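Local atomic coordinates of histidine--tRNA ligase (PDB entry 4RDX), a protein that catalyses the ATP-dependent attachment of histidine to its cognate tRNA(His), with release of AMP and diphosphate. Residues R24-A29 with F309-V314; G110-A115 with F126-Y131. All blocks are in the same frame, centred on the assembly; numbering follows the deposited sequence.

In the fold
Both interactions are buried in the catalytic domain and share one sheet, since strands 304-310 and 125-134 are neighbours in it, and both touch AMP. Interaction 1 (24-29 with 309-314) is an apolar seam: a helix packs against the place where strand 304-310 turns into a helix, with no hydrogen bond between the segments. Interaction 2 (110-115 with 126-131) joins the two strands of a beta hairpin by backbone bonds. Two probable hydrogen bonds connect them, Phe309 N to Val129 O (2.9 Å) and Glu312 OE2 to His127 ND1 (3.0 Å). Aliphatic side chains and a ring edge fill interaction 1 behind the sheet, while a phenyl ring, an arginine and an amide meet the nucleotide in interaction 2.

Interaction 1. Residues R24-A29 with F309-V314; sequences RIVATA and FGVERV. With AMP (adenosine monophosphate), chain C.
The carbonyl O of Gly310 accepts the amide N of Val314 at 3.0 Å, closing the first turn of helix 311-320, and this turn presents Val311 and Val314 to Ile25 of the partner helix. Ile25 contributes the largest share of the contact. Its CG1 lies beside the backbone N and the chain runs on extended (chi2 177°), which carries CD1 across to Val314 CG1 at 3.8 Å, the two side chains lying alongside and pointing opposite ways. The same methyl packs against Val311, 3.6 Å from its O and 4.1 Å from its CG1. The other branch of Ile25, CG2, points at the rim of the Phe309 ring, 4.1 Å from CE1 and near the ring plane. One turn further along, Ala29 CB reaches the same rim at CZ (4.3 Å); its small methyl suits a helix lying close to a ring edge. A looser touch between Val26 CG2 and Val311 CG2 (4.4 Å) completes the seam.

The far side of the 309-314 segment faces the nucleotide. Gly310, the N-cap of the helix, gives its N to AMP O2' in a weak bond of 3.1 Å; a side chain at this position would run into that hydroxyl, so glycine fits. Arg313 lays one face of its guanidinium over C2' of the ribose, and its NE and NH1 are held by the carbonyls of Gly121 and Ala283. This strand, helix and arginine have the layout and sequence of motif 3 of class II synthetases.

Helix 17-35 thus lies across the strand-to-helix junction on the side away from AMP. Strand 125-134 adds Val129, which touches Phe309, Val311 and Ala29, and helix 139-156 covers Phe309 with Leu149 and Val314 with Leu156.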
ATOM      1  N   ARG A  24      -7.161   6.680   5.999  1.00 37.18           N
ATOM      2  CA  ARG A  24      -8.354   7.509   5.804  1.00 37.51           C
ATOM      3  C   ARG A  24      -8.157   8.480   4.642  1.00 47.60           C
ATOM      4  O   ARG A  24      -9.043   8.636   3.785  1.00 51.60           O
ATOM      5  CB  ARG A  24      -8.708   8.281   7.086  1.00 38.85           C
ATOM      6  CG  ARG A  24     -10.011   9.076   6.984  1.00 73.04           C
ATOM      7  CD  ARG A  24     -10.489   9.642   8.338  1.00 86.29           C
ATOM      8  NE  ARG A  24      -9.742  10.823   8.745  1.00101.00           N
ATOM      9  CZ  ARG A  24     -10.103  12.072   8.468  1.00106.23           C
ATOM     10  NH1 ARG A  24     -11.220  12.310   7.787  1.00 95.78           N
ATOM     11  NH2 ARG A  24      -9.342  13.081   8.876  1.00112.11           N
ATOM     12  N   ILE A  25      -6.986   9.112   4.613  1.00 36.01           N
ATOM     13  CA  ILE A  25      -6.657  10.055   3.546  1.00 35.21           C
ATOM     14  C   ILE A  25      -6.691   9.403   2.152  1.00 44.06           C
ATOM     15  O   ILE A  25      -7.330   9.916   1.220  1.00 46.22           O
ATOM     16  CB  ILE A  25      -5.291  10.730   3.806  1.00 35.06           C
ATOM     17  CG1 ILE A  25      -5.347  11.568   5.089  1.00 37.60           C
ATOM     18  CG2 ILE A  25      -4.865  11.569   2.613  1.00 41.45           C
ATOM     19  CD1 ILE A  25      -4.030  12.221   5.482  1.00 36.41           C
ATOM     20  N   VAL A  26      -6.019   8.262   2.022  1.00 43.71           N
ATOM     21  CA  VAL A  26      -5.980   7.542   0.749  1.00 42.26           C
ATOM     22  C   VAL A  26      -7.365   7.046   0.339  1.00 45.75           C
ATOM     23  O   VAL A  26      -7.715   7.077  -0.840  1.00 44.24           O
ATOM     24  CB  VAL A  26      -4.979   6.366   0.784  1.00 37.33           C
ATOM     25  CG1 VAL A  26      -5.127   5.492  -0.450  1.00 39.67           C
ATOM     26  CG2 VAL A  26      -3.562   6.895   0.882  1.00 32.94           C
ATOM     27  N   ALA A  27      -8.156   6.602   1.313  1.00 34.52           N
ATOM     28  CA  ALA A  27      -9.522   6.163   1.042  1.00 35.11           C
ATOM     29  C   ALA A  27     -10.357   7.298   0.444  1.00 35.13           C
ATOM     30  O   ALA A  27     -11.045   7.118  -0.574  1.00 68.13           O
ATOM     31  CB  ALA A  27     -10.170   5.634   2.310  1.00 36.21           C
ATOM     32  N   THR A  28     -10.289   8.463   1.084  1.00 51.20           N
ATOM     33  CA  THR A  28     -10.986   9.649   0.584  1.00 54.77           C
ATOM     34  C   THR A  28     -10.525  10.040  -0.825  1.00 48.99           C
ATOM     35  O   THR A  28     -11.348  10.347  -1.691  1.00 41.22           O
ATOM     36  CB  THR A  28     -10.844  10.839   1.562  1.00 55.63           C
ATOM     37  OG1 THR A  28     -11.827  10.724   2.599  1.00 56.61           O
ATOM     38  CG2 THR A  28     -11.036  12.160   0.843  1.00 42.89           C
ATOM     39  N   ALA A  29      -9.214  10.002  -1.059  1.00 38.61           N
ATOM     40  CA  ALA A  29      -8.678  10.269  -2.396  1.00 33.23           C
ATOM     41  C   ALA A  29      -9.245   9.290  -3.425  1.00 43.43           C
ATOM     42  O   ALA A  29      -9.661   9.692  -4.516  1.00 46.19           O
ATOM     43  CB  ALA A  29      -7.154  10.214  -2.390  1.00 46.96           C
ATOM     44  N   PHE A 309       0.018  14.979  -4.258  1.00 43.29           N
ATOM     45  CA  PHE A 309       0.077  15.554  -2.917  1.00 38.32           C
ATOM     46  C   PHE A 309       0.664  14.597  -1.879  1.00 42.78           C
ATOM     47  O   PHE A 309       0.669  13.372  -2.080  1.00 32.16           O
ATOM     48  CB  PHE A 309      -1.268  16.156  -2.469  1.00 41.51           C
ATOM     49  CG  PHE A 309      -2.323  15.148  -2.100  1.00 41.78           C
ATOM     50  CD1 PHE A 309      -2.266  14.455  -0.895  1.00 40.26           C
ATOM     51  CD2 PHE A 309      -3.416  14.951  -2.926  1.00 37.16           C
ATOM     52  CE1 PHE A 309      -3.255  13.550  -0.550  1.00 32.31           C
ATOM     53  CE2 PHE A 309      -4.411  14.054  -2.585  1.00 38.33           C
ATOM     54  CZ  PHE A 309      -4.330  13.353  -1.397  1.00 38.19           C
ATOM     55  N   GLY A 310       1.163  15.168  -0.782  1.00 40.64           N
ATOM     56  CA  GLY A 310       1.825  14.389   0.251  1.00 32.94           C
ATOM     57  C   GLY A 310       0.919  14.020   1.406  1.00 40.13           C
ATOM     58  O   GLY A 310       0.426  14.896   2.119  1.00 54.44           O
ATOM     59  N   VAL A 311       0.718  12.719   1.594  1.00 36.01           N
ATOM     60  CA  VAL A 311      -0.144  12.194   2.652  1.00 39.84           C
ATOM     61  C   VAL A 311       0.286  12.676   4.044  1.00 34.10           C
ATOM     62  O   VAL A 311      -0.552  13.012   4.887  1.00 62.94           O
ATOM     63  CB  VAL A 311      -0.164  10.648   2.618  1.00 42.19           C
ATOM     64  CG1 VAL A 311      -1.028  10.098   3.738  1.00 41.33           C
ATOM     65  CG2 VAL A 311      -0.659  10.156   1.257  1.00 36.28           C
ATOM     66  N   GLU A 312       1.597  12.728   4.266  1.00 40.14           N
ATOM     67  CA  GLU A 312       2.148  13.216   5.527  1.00 35.55           C
ATOM     68  C   GLU A 312       1.751  14.665   5.813  1.00 41.10           C
ATOM     69  O   GLU A 312       1.238  14.976   6.894  1.00 40.75           O
ATOM     70  CB  GLU A 312       3.675  13.086   5.550  1.00 42.99           C
ATOM     71  CG  GLU A 312       4.196  11.668   5.698  1.00 43.76           C
ATOM     72  CD  GLU A 312       4.221  10.915   4.381  1.00 55.22           C
ATOM     73  OE1 GLU A 312       3.974  11.548   3.330  1.00 45.35           O
ATOM     74  OE2 GLU A 312       4.494   9.694   4.396  1.00 50.79           O
ATOM     75  N   ARG A 313       1.997  15.551   4.849  1.00 36.04           N
ATOM     76  CA  ARG A 313       1.709  16.972   5.032  1.00 44.71           C
ATOM     77  C   ARG A 313       0.213  17.217   5.213  1.00 45.26           C
ATOM     78  O   ARG A 313      -0.199  18.113   5.944  1.00 43.75           O
ATOM     79  CB  ARG A 313       2.240  17.788   3.856  1.00 36.34           C
ATOM     80  CG  ARG A 313       3.735  17.623   3.627  1.00 42.64           C
ATOM     81  CD  ARG A 313       4.289  18.695   2.696  1.00 44.67           C
ATOM     82  NE  ARG A 313       5.734  18.557   2.526  1.00 45.02           N
ATOM     83  CZ  ARG A 313       6.462  19.256   1.662  1.00 47.94           C
ATOM     84  NH1 ARG A 313       5.884  20.155   0.874  1.00 39.62           N
ATOM     85  NH2 ARG A 313       7.772  19.052   1.586  1.00 49.12           N
ATOM     86  N   VAL A 314      -0.602  16.400   4.559  1.00 36.78           N
ATOM     87  CA  VAL A 314      -2.042  16.468   4.733  1.00 56.13           C
ATOM     88  C   VAL A 314      -2.434  16.009   6.141  1.00 50.66           C
ATOM     89  O   VAL A 314      -3.354  16.560   6.742  1.00 53.12           O
ATOM     90  CB  VAL A 314      -2.788  15.624   3.655  1.00 38.69           C
ATOM     91  CG1 VAL A 314      -4.272  15.643   3.927  1.00 37.41           C
ATOM     92  CG2 VAL A 314      -2.493  16.163   2.265  1.00 38.33           C
TER
HETATM   93  P   AMP C 501       6.495  17.457  -5.910  1.00 58.25           P
HETATM   94  O1P AMP C 501       6.766  16.109  -6.533  1.00 83.17           O
HETATM   95  O2P AMP C 501       7.735  18.168  -5.430  1.00 51.62           O
HETATM   96  O3P AMP C 501       5.533  18.313  -6.693  1.00 76.50           O
HETATM   97  O5' AMP C 501       5.697  17.077  -4.586  1.00 54.67           O
HETATM   98  C5' AMP C 501       4.283  17.190  -4.519  1.00 41.77           C
HETATM   99  C4' AMP C 501       3.807  17.099  -3.091  1.00 52.98           C
HETATM  100  O4' AMP C 501       4.344  15.891  -2.494  1.00 55.15           O
HETATM  101  C3' AMP C 501       4.277  18.224  -2.178  1.00 43.10           C
HETATM  102  O3' AMP C 501       3.429  19.357  -2.228  1.00 46.32           O
HETATM  103  C2' AMP C 501       4.332  17.565  -0.805  1.00 44.83           C
HETATM  104  O2' AMP C 501       3.044  17.540  -0.207  1.00 38.66           O
HETATM  105  C1' AMP C 501       4.733  16.133  -1.160  1.00 46.90           C
HETATM  106  N9  AMP C 501       6.189  15.918  -1.060  1.00 41.21           N
HETATM  107  C8  AMP C 501       7.086  16.179  -2.029  1.00 45.69           C
HETATM  108  N7  AMP C 501       8.349  15.867  -1.632  1.00 49.28           N
HETATM  109  C5  AMP C 501       8.265  15.389  -0.375  1.00 30.09           C
HETATM  110  C6  AMP C 501       9.220  14.886   0.641  1.00 24.30           C
HETATM  111  N6  AMP C 501      10.550  14.814   0.387  1.00 32.63           N
HETATM  112  N1  AMP C 501       8.718  14.485   1.831  1.00 41.97           N
HETATM  113  C2  AMP C 501       7.401  14.550   2.097  1.00 48.38           C
HETATM  114  N3  AMP C 501       6.479  14.997   1.228  1.00 41.31           N
HETATM  115  C4  AMP C 501       6.842  15.426  -0.003  1.00 40.79           C

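Interaction 2. Residues G110-A115 with F126-Y131; sequences GPMFRA and FHQVNY. With AMP (adenosine monophosphate), chain C; nucleotides of chain B.
Phe126 lies between Met112 and the adenine of AMP: one ring face takes Met112 CB in a CH-pi contact, 3.7 Å from the centroid, and the opposite face takes the purine, with C5 over the ring centre. A flat ring suits the base; methionine, unbranched at CB, packs behind it. Arg114 NE comes to the ring edge, the guanidinium and ring planes 80° apart. The arginine's extended chain brings NH2 to AMP O1P (2.7 Å) and NH1 to O2P (3.1 Å), the latter almost straight at 174°. A78 of the tRNA, chain B, lies over the guanidinium face opposite Phe126 CZ. A leucine in place of Arg114 would probably leave the phosphate oxygens without their matching charge and the A78 base without its flat neighbour. Gln128 NE2 donates to AMP O4' (3.2 Å).

These residues belong to the antiparallel hairpin that forms motif 2 of class II synthetases, and Met112, Phe126 and Gln128 share its nucleotide-facing side.

In the second shell, Pro82 O receives Arg114 NE, and Asn130 ND2 bonds to Gln128 OE1 (3.2 Å) from above the carbonyl plane, steadying the amide. In the backbone, Met112 N binds Phe126 O (2.8 Å) and Gln128 N binds Gly110 O (2.9 Å).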
ATOM      1  N   GLY A 110       1.162   5.775  -3.207  1.00 40.18           N
ATOM      2  CA  GLY A 110       2.300   4.967  -2.804  1.00 39.71           C
ATOM      3  C   GLY A 110       3.571   5.703  -2.431  1.00 48.76           C
ATOM      4  O   GLY A 110       3.648   6.929  -2.542  1.00 53.16           O
ATOM      5  N   PRO A 111       4.582   4.947  -1.975  1.00 44.14           N
ATOM      6  CA  PRO A 111       5.886   5.469  -1.558  1.00 46.45           C
ATOM      7  C   PRO A 111       6.691   6.112  -2.677  1.00 42.02           C
ATOM      8  O   PRO A 111       6.728   5.635  -3.811  1.00 37.21           O
ATOM      9  CB  PRO A 111       6.613   4.227  -1.033  1.00 43.18           C
ATOM     10  CG  PRO A 111       5.918   3.078  -1.672  1.00 45.43           C
ATOM     11  CD  PRO A 111       4.482   3.499  -1.733  1.00 35.50           C
ATOM     12  N   MET A 112       7.337   7.213  -2.318  1.00 31.37           N
ATOM     13  CA  MET A 112       8.235   7.952  -3.183  1.00 43.14           C
ATOM     14  C   MET A 112       9.519   8.161  -2.384  1.00 35.48           C
ATOM     15  O   MET A 112       9.483   8.238  -1.148  1.00 43.98           O
ATOM     16  CB  MET A 112       7.615   9.303  -3.553  1.00 37.77           C
ATOM     17  CG  MET A 112       6.202   9.221  -4.138  1.00 39.60           C
ATOM     18  SD  MET A 112       6.118   8.346  -5.717  1.00 53.88           S
ATOM     19  CE  MET A 112       4.395   8.539  -6.157  1.00 51.03           C
ATOM     20  N   PHE A 113      10.643   8.265  -3.087  1.00 36.00           N
ATOM     21  CA  PHE A 113      11.951   8.302  -2.447  1.00 33.28           C
ATOM     22  C   PHE A 113      12.833   9.425  -2.991  1.00 37.21           C
ATOM     23  O   PHE A 113      13.077   9.503  -4.196  1.00 51.72           O
ATOM     24  CB  PHE A 113      12.659   6.959  -2.634  1.00 40.82           C
ATOM     25  CG  PHE A 113      11.813   5.777  -2.264  1.00 52.62           C
ATOM     26  CD1 PHE A 113      11.863   5.248  -0.988  1.00 50.28           C
ATOM     27  CD2 PHE A 113      10.961   5.199  -3.190  1.00 49.46           C
ATOM     28  CE1 PHE A 113      11.080   4.165  -0.642  1.00 49.76           C
ATOM     29  CE2 PHE A 113      10.176   4.119  -2.849  1.00 52.11           C
ATOM     30  CZ  PHE A 113      10.235   3.601  -1.574  1.00 51.73           C
ATOM     31  N   ARG A 114      13.308  10.292  -2.100  1.00 50.71           N
ATOM     32  CA  ARG A 114      14.208  11.378  -2.486  1.00 40.03           C
ATOM     33  C   ARG A 114      15.363  11.508  -1.495  1.00 45.39           C
ATOM     34  O   ARG A 114      15.270  11.046  -0.360  1.00 42.50           O
ATOM     35  CB  ARG A 114      13.436  12.696  -2.632  1.00 45.95           C
ATOM     36  CG  ARG A 114      12.487  12.693  -3.821  1.00 48.95           C
ATOM     37  CD  ARG A 114      11.560  13.894  -3.862  1.00 48.94           C
ATOM     38  NE  ARG A 114      10.556  13.724  -4.910  1.00 54.93           N
ATOM     39  CZ  ARG A 114       9.684  14.656  -5.282  1.00 56.96           C
ATOM     40  NH1 ARG A 114       9.686  15.846  -4.696  1.00 40.44           N
ATOM     41  NH2 ARG A 114       8.810  14.396  -6.247  1.00 51.27           N
ATOM     42  N   ALA A 115      16.451  12.137  -1.926  1.00 53.08           N
ATOM     43  CA  ALA A 115      17.690  12.098  -1.156  1.00 46.46           C
ATOM     44  C   ALA A 115      18.095  13.436  -0.543  1.00 52.52           C
ATOM     45  O   ALA A 115      19.273  13.666  -0.262  1.00 62.67           O
ATOM     46  CB  ALA A 115      18.825  11.544  -2.009  1.00 42.46           C
ATOM     47  N   PHE A 126       8.537   9.020   1.550  1.00 45.82           N
ATOM     48  CA  PHE A 126       7.265   9.647   1.882  1.00 45.04           C
ATOM     49  C   PHE A 126       6.171   9.022   1.031  1.00 36.96           C
ATOM     50  O   PHE A 126       6.455   8.164   0.211  1.00 42.35           O
ATOM     51  CB  PHE A 126       7.342  11.168   1.701  1.00 37.54           C
ATOM     52  CG  PHE A 126       7.620  11.606   0.291  1.00 43.17           C
ATOM     53  CD1 PHE A 126       8.912  11.625  -0.210  1.00 31.16           C
ATOM     54  CD2 PHE A 126       6.589  12.020  -0.528  1.00 39.40           C
ATOM     55  CE1 PHE A 126       9.163  12.029  -1.509  1.00 48.16           C
ATOM     56  CE2 PHE A 126       6.837  12.428  -1.825  1.00 32.45           C
ATOM     57  CZ  PHE A 126       8.125  12.435  -2.314  1.00 34.04           C
ATOM     58  N   HIS A 127       4.921   9.425   1.229  1.00 39.14           N
ATOM     59  CA  HIS A 127       3.830   8.825   0.466  1.00 40.78           C
ATOM     60  C   HIS A 127       3.044   9.860  -0.325  1.00 46.87           C
ATOM     61  O   HIS A 127       2.732  10.943   0.173  1.00 43.21           O
ATOM     62  CB  HIS A 127       2.919   7.998   1.374  1.00 38.41           C
ATOM     63  CG  HIS A 127       3.619   6.850   2.033  1.00 59.58           C
ATOM     64  ND1 HIS A 127       4.536   7.024   3.047  1.00 60.50           N
ATOM     65  CD2 HIS A 127       3.558   5.517   1.807  1.00 38.98           C
ATOM     66  CE1 HIS A 127       5.002   5.847   3.426  1.00 68.47           C
ATOM     67  NE2 HIS A 127       4.423   4.915   2.689  1.00 66.17           N
ATOM     68  N   GLN A 128       2.736   9.518  -1.571  1.00 42.38           N
ATOM     69  CA  GLN A 128       2.088  10.457  -2.470  1.00 44.93           C
ATOM     70  C   GLN A 128       0.799   9.901  -3.049  1.00 43.94           C
ATOM     71  O   GLN A 128       0.643   8.685  -3.212  1.00 48.01           O
ATOM     72  CB  GLN A 128       3.033  10.830  -3.614  1.00 43.11           C
ATOM     73  CG  GLN A 128       3.519  12.265  -3.595  1.00 45.69           C
ATOM     74  CD  GLN A 128       4.487  12.552  -4.727  1.00 56.26           C
ATOM     75  OE1 GLN A 128       4.577  11.787  -5.689  1.00 49.74           O
ATOM     76  NE2 GLN A 128       5.222  13.654  -4.616  1.00 53.65           N
ATOM     77  N   VAL A 129      -0.130  10.806  -3.340  1.00 39.23           N
ATOM     78  CA  VAL A 129      -1.263  10.476  -4.191  1.00 36.45           C
ATOM     79  C   VAL A 129      -1.111  11.259  -5.484  1.00 43.89           C
ATOM     80  O   VAL A 129      -0.870  12.464  -5.466  1.00 42.47           O
ATOM     81  CB  VAL A 129      -2.612  10.816  -3.542  1.00 38.64           C
ATOM     82  CG1 VAL A 129      -3.757  10.510  -4.504  1.00 34.04           C
ATOM     83  CG2 VAL A 129      -2.781  10.053  -2.243  1.00 30.12           C
ATOM     84  N   ASN A 130      -1.241  10.554  -6.600  1.00 36.18           N
ATOM     85  CA  ASN A 130      -1.033  11.111  -7.924  1.00 40.04           C
ATOM     86  C   ASN A 130      -2.265  10.927  -8.787  1.00 35.28           C
ATOM     87  O   ASN A 130      -2.944   9.902  -8.706  1.00 47.01           O
ATOM     88  CB  ASN A 130       0.147  10.420  -8.605  1.00 46.37           C
ATOM     89  CG  ASN A 130       1.483  10.981  -8.177  1.00 57.33           C
ATOM     90  OD1 ASN A 130       2.107  11.748  -8.908  1.00 62.93           O
ATOM     91  ND2 ASN A 130       1.936  10.596  -6.990  1.00 64.26           N
ATOM     92  N   TYR A 131      -2.539  11.930  -9.613  1.00 43.81           N
ATOM     93  CA  TYR A 131      -3.615  11.888 -10.590  1.00 51.72           C
ATOM     94  C   TYR A 131      -3.066  12.372 -11.921  1.00 48.79           C
ATOM     95  O   TYR A 131      -2.353  13.372 -11.964  1.00 47.82           O
ATOM     96  CB  TYR A 131      -4.761  12.801 -10.154  1.00 57.90           C
ATOM     97  CG  TYR A 131      -5.783  13.068 -11.240  1.00 59.88           C
ATOM     98  CD1 TYR A 131      -6.807  12.163 -11.487  1.00 50.01           C
ATOM     99  CD2 TYR A 131      -5.729  14.227 -12.010  1.00 52.54           C
ATOM    100  CE1 TYR A 131      -7.746  12.397 -12.470  1.00 47.37           C
ATOM    101  CE2 TYR A 131      -6.663  14.469 -12.999  1.00 46.05           C
ATOM    102  CZ  TYR A 131      -7.670  13.550 -13.223  1.00 48.50           C
ATOM    103  OH  TYR A 131      -8.608  13.782 -14.203  1.00 46.92           O
TER
HETATM  104  P   AMP C 501       6.495  17.457  -5.910  1.00 58.25           P
HETATM  105  O1P AMP C 501       6.766  16.109  -6.533  1.00 83.17           O
HETATM  106  O2P AMP C 501       7.735  18.168  -5.430  1.00 51.62           O
HETATM  107  O3P AMP C 501       5.533  18.313  -6.693  1.00 76.50           O
HETATM  108  O5' AMP C 501       5.697  17.077  -4.586  1.00 54.67           O
HETATM  109  C5' AMP C 501       4.283  17.190  -4.519  1.00 41.77           C
HETATM  110  C4' AMP C 501       3.807  17.099  -3.091  1.00 52.98           C
HETATM  111  O4' AMP C 501       4.344  15.891  -2.494  1.00 55.15           O
HETATM  112  C3' AMP C 501       4.277  18.224  -2.178  1.00 43.10           C
HETATM  113  O3' AMP C 501       3.429  19.357  -2.228  1.00 46.32           O
HETATM  114  C2' AMP C 501       4.332  17.565  -0.805  1.00 44.83           C
HETATM  115  O2' AMP C 501       3.044  17.540  -0.207  1.00 38.66           O
HETATM  116  C1' AMP C 501       4.733  16.133  -1.160  1.00 46.90           C
HETATM  117  N9  AMP C 501       6.189  15.918  -1.060  1.00 41.21           N
HETATM  118  C8  AMP C 501       7.086  16.179  -2.029  1.00 45.69           C
HETATM  119  N7  AMP C 501       8.349  15.867  -1.632  1.00 49.28           N
HETATM  120  C5  AMP C 501       8.265  15.389  -0.375  1.00 30.09           C
HETATM  121  C6  AMP C 501       9.220  14.886   0.641  1.00 24.30           C
HETATM  122  N6  AMP C 501      10.550  14.814   0.387  1.00 32.63           N
HETATM  123  N1  AMP C 501       8.718  14.485   1.831  1.00 41.97           N
HETATM  124  C2  AMP C 501       7.401  14.550   2.097  1.00 48.38           C
HETATM  125  N3  AMP C 501       6.479  14.997   1.228  1.00 41.31           N
HETATM  126  C4  AMP C 501       6.842  15.426  -0.003  1.00 40.79           C
ATOM    127  P     A B  78       9.870  22.020  -8.820  1.00 88.50           P
ATOM    128  OP1   A B  78      10.490  23.356  -9.008  1.00 86.26           O
ATOM    129  OP2   A B  78       8.576  21.904  -8.100  1.00 89.72           O
ATOM    130  O5'   A B  78       9.684  21.342 -10.250  1.00119.26           O
ATOM    131  C5'   A B  78      10.513  20.257 -10.643  1.00125.35           C
ATOM    132  C4'   A B  78       9.802  18.933 -10.495  1.00128.11           C
ATOM    133  O4'   A B  78      10.772  17.852 -10.525  1.00125.02           O
ATOM    134  C3'   A B  78       9.055  18.724  -9.187  1.00125.47           C
ATOM    135  O3'   A B  78       7.777  19.336  -9.175  1.00126.22           O
ATOM    136  C2'   A B  78       9.013  17.207  -9.061  1.00116.07           C
ATOM    137  O2'   A B  78       7.990  16.664  -9.882  1.00106.31           O
ATOM    138  C1'   A B  78      10.367  16.817  -9.653  1.00119.24           C
ATOM    139  N9    A B  78      11.402  16.643  -8.615  1.00120.18           N
ATOM    140  C8    A B  78      11.727  17.497  -7.591  1.00120.08           C
ATOM    141  N7    A B  78      12.699  17.072  -6.823  1.00119.71           N
ATOM    142  C5    A B  78      13.043  15.852  -7.384  1.00119.51           C
ATOM    143  C6    A B  78      14.011  14.895  -7.035  1.00110.97           C
ATOM    144  N6    A B  78      14.839  15.029  -5.996  1.00 92.28           N
ATOM    145  N1    A B  78      14.100  13.785  -7.800  1.00105.11           N
ATOM    146  C2    A B  78      13.265  13.657  -8.840  1.00100.13           C
ATOM    147  N3    A B  78      12.315  14.485  -9.268  1.00102.93           N
ATOM    148  C4    A B  78      12.257  15.577  -8.488  1.00115.63           C
TER